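Local structure of NTD biosynthesis operon protein NtdA (Bacillus subtilis subsp. subtilis, 4K2M) at residues 320-325 with 424-429. The protein catalyses the reversible pyridoxal phosphate-dependent transamination of 3-dehydroglucose 6-phosphate with glutamate to kanosamine 6-phosphate, a step toward the antibiotic kanosamine. Sequence-based numbering, arbitrary orientation.
Sequences LFLADR and EEQDRV
Leu322 and Arg325 meet Gln426 and Asp427 between helices 312-329 and 423-441 of the aspartate aminotransferase fold, whose axes run roughly parallel, at 30°, in these segments. With the segment axes 11.5 Å apart, the pair illustrates how polar side chains can bridge helices spaced too widely for close packing. Leu322 contributes both backbone and side chain: its O accepts a 2.9 Å hydrogen bond from Gln426 NE2, while its CD2 rests 3.7 Å from Gln426 OE1. The bond enters the carbonyl obliquely, 31° from its plane, but Leu322 O lies nearly in the plane of the Gln426 amide. Gln426 spans the gap because its CG stands anti to the backbone N (chi1 -172°) and the chain runs extended beyond it. One turn on, Arg325 CD lies 3.2 Å from Gln426 OE1, and the same oxygen takes a nearly straight bond from Arg325 NH1. Both amide ends of the buried glutamine are thereby engaged, which fixes its flip. The guanidinium also forms a salt bridge with Asp427, whose OD2 bonds to Tyr60 OH. The grip is end-on yet converges on a single oxygen: Asp427 OD1 receives Arg325 NH1 at 3.0 Å from above the carboxylate plane and Arg325 NH2 at 2.9 Å on its syn lone pair.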
loop_
_atom_site.group_PDB
_atom_site.type_symbol
_atom_site.label_atom_id
_atom_site.label_comp_id
_atom_site.label_asym_id
_atom_site.label_seq_id
_atom_site.Cartn_x
_atom_site.Cartn_y
_atom_site.Cartn_z
ATOM N N LEU A 320 1.672 -28.571 -6.992
ATOM C CA LEU A 320 1.542 -29.461 -8.139
ATOM C C LEU A 320 1.262 -30.897 -7.667
ATOM O O LEU A 320 0.424 -31.603 -8.249
ATOM C CB LEU A 320 2.814 -29.427 -8.994
ATOM C CG LEU A 320 2.960 -30.558 -10.016
ATOM C CD1 LEU A 320 1.894 -30.467 -11.098
ATOM C CD2 LEU A 320 4.368 -30.576 -10.626
ATOM N N PHE A 321 1.971 -31.328 -6.625
ATOM C CA PHE A 321 1.780 -32.682 -6.112
ATOM C C PHE A 321 0.343 -32.854 -5.659
ATOM O O PHE A 321 -0.301 -33.865 -5.961
ATOM C CB PHE A 321 2.726 -32.995 -4.947
ATOM C CG PHE A 321 2.608 -34.412 -4.449
ATOM C CD1 PHE A 321 3.271 -35.444 -5.107
ATOM C CD2 PHE A 321 1.821 -34.717 -3.346
ATOM C CE1 PHE A 321 3.168 -36.760 -4.668
ATOM C CE2 PHE A 321 1.711 -36.032 -2.896
ATOM C CZ PHE A 321 2.384 -37.055 -3.569
ATOM N N LEU A 322 -0.164 -31.863 -4.936
ATOM C CA LEU A 322 -1.553 -31.889 -4.494
ATOM C C LEU A 322 -2.525 -31.949 -5.669
ATOM O O LEU A 322 -3.490 -32.714 -5.635
ATOM C CB LEU A 322 -1.868 -30.665 -3.632
ATOM C CG LEU A 322 -1.231 -30.729 -2.245
ATOM C CD1 LEU A 322 -1.360 -29.361 -1.575
ATOM C CD2 LEU A 322 -1.866 -31.826 -1.357
ATOM N N ALA A 323 -2.283 -31.148 -6.702
ATOM C CA ALA A 323 -3.178 -31.114 -7.851
ATOM C C ALA A 323 -3.160 -32.463 -8.559
ATOM O O ALA A 323 -4.205 -33.000 -8.928
ATOM C CB ALA A 323 -2.794 -29.988 -8.819
ATOM N N ASP A 324 -1.963 -33.010 -8.730
ATOM C CA ASP A 324 -1.800 -34.318 -9.371
ATOM C C ASP A 324 -2.559 -35.385 -8.589
ATOM O O ASP A 324 -3.180 -36.276 -9.179
ATOM C CB ASP A 324 -0.308 -34.663 -9.446
ATOM C CG ASP A 324 -0.041 -36.026 -10.077
ATOM O OD1 ASP A 324 -0.483 -36.273 -11.220
ATOM O OD2 ASP A 324 0.635 -36.835 -9.428
ATOM N N ARG A 325 -2.527 -35.285 -7.267
ATOM C CA ARG A 325 -3.155 -36.291 -6.401
ATOM C C ARG A 325 -4.681 -36.208 -6.503
ATOM O O ARG A 325 -5.352 -37.238 -6.581
ATOM C CB ARG A 325 -2.677 -36.110 -4.961
ATOM C CG ARG A 325 -2.970 -37.296 -4.027
ATOM C CD ARG A 325 -2.084 -37.205 -2.785
ATOM N NE ARG A 325 -2.216 -38.362 -1.885
ATOM C CZ ARG A 325 -3.068 -38.439 -0.863
ATOM N NH1 ARG A 325 -3.897 -37.445 -0.608
ATOM N NH2 ARG A 325 -3.091 -39.522 -0.084
ATOM N N GLU A 424 -3.615 -36.131 4.516
ATOM C CA GLU A 424 -4.731 -36.730 5.243
ATOM C C GLU A 424 -6.000 -35.861 5.205
ATOM O O GLU A 424 -7.115 -36.380 5.124
ATOM C CB GLU A 424 -4.335 -37.108 6.680
ATOM C CG GLU A 424 -3.905 -35.948 7.577
ATOM C CD GLU A 424 -2.386 -35.746 7.605
ATOM O OE1 GLU A 424 -1.697 -36.196 6.663
ATOM O OE2 GLU A 424 -1.888 -35.129 8.572
ATOM N N GLU A 425 -5.846 -34.539 5.233
ATOM C CA GLU A 425 -6.994 -33.674 4.963
ATOM C C GLU A 425 -7.487 -33.864 3.534
ATOM O O GLU A 425 -8.694 -33.902 3.278
ATOM C CB GLU A 425 -6.625 -32.213 5.158
ATOM C CG GLU A 425 -6.475 -31.763 6.590
ATOM C CD GLU A 425 -5.818 -30.395 6.664
ATOM O OE1 GLU A 425 -4.604 -30.287 6.368
ATOM O OE2 GLU A 425 -6.518 -29.422 7.006
ATOM N N GLN A 426 -6.551 -33.942 2.587
ATOM C CA GLN A 426 -6.942 -34.133 1.199
ATOM C C GLN A 426 -7.706 -35.454 1.026
ATOM O O GLN A 426 -8.693 -35.497 0.283
ATOM C CB GLN A 426 -5.737 -34.074 0.257
ATOM C CG GLN A 426 -6.146 -34.069 -1.204
ATOM C CD GLN A 426 -4.958 -34.080 -2.134
ATOM O OE1 GLN A 426 -4.014 -34.836 -1.935
ATOM N NE2 GLN A 426 -4.992 -33.228 -3.152
ATOM N N ASP A 427 -7.268 -36.506 1.722
ATOM C CA ASP A 427 -8.007 -37.778 1.730
ATOM C C ASP A 427 -9.468 -37.564 2.102
ATOM O O ASP A 427 -10.370 -38.118 1.466
ATOM C CB ASP A 427 -7.394 -38.785 2.729
ATOM C CG ASP A 427 -6.019 -39.281 2.312
ATOM O OD1 ASP A 427 -5.658 -39.136 1.121
ATOM O OD2 ASP A 427 -5.312 -39.838 3.189
ATOM N N ARG A 428 -9.711 -36.768 3.139
ATOM C CA ARG A 428 -11.075 -36.551 3.588
ATOM C C ARG A 428 -11.898 -35.758 2.581
ATOM O O ARG A 428 -13.081 -36.052 2.356
ATOM C CB ARG A 428 -11.110 -35.865 4.960
ATOM C CG ARG A 428 -12.537 -35.775 5.522
ATOM C CD ARG A 428 -12.577 -35.448 7.000
ATOM N NE ARG A 428 -13.944 -35.458 7.528
ATOM C CZ ARG A 428 -14.553 -36.537 8.014
ATOM N NH1 ARG A 428 -13.924 -37.706 8.041
ATOM N NH2 ARG A 428 -15.793 -36.448 8.477
ATOM N N VAL A 429 -11.273 -34.760 1.953
ATOM C CA VAL A 429 -11.942 -34.005 0.897
ATOM C C VAL A 429 -12.408 -34.946 -0.200
ATOM O O VAL A 429 -13.547 -34.872 -0.669
ATOM C CB VAL A 429 -11.010 -32.949 0.273
ATOM C CG1 VAL A 429 -11.695 -32.288 -0.945
ATOM C CG2 VAL A 429 -10.640 -31.903 1.304
#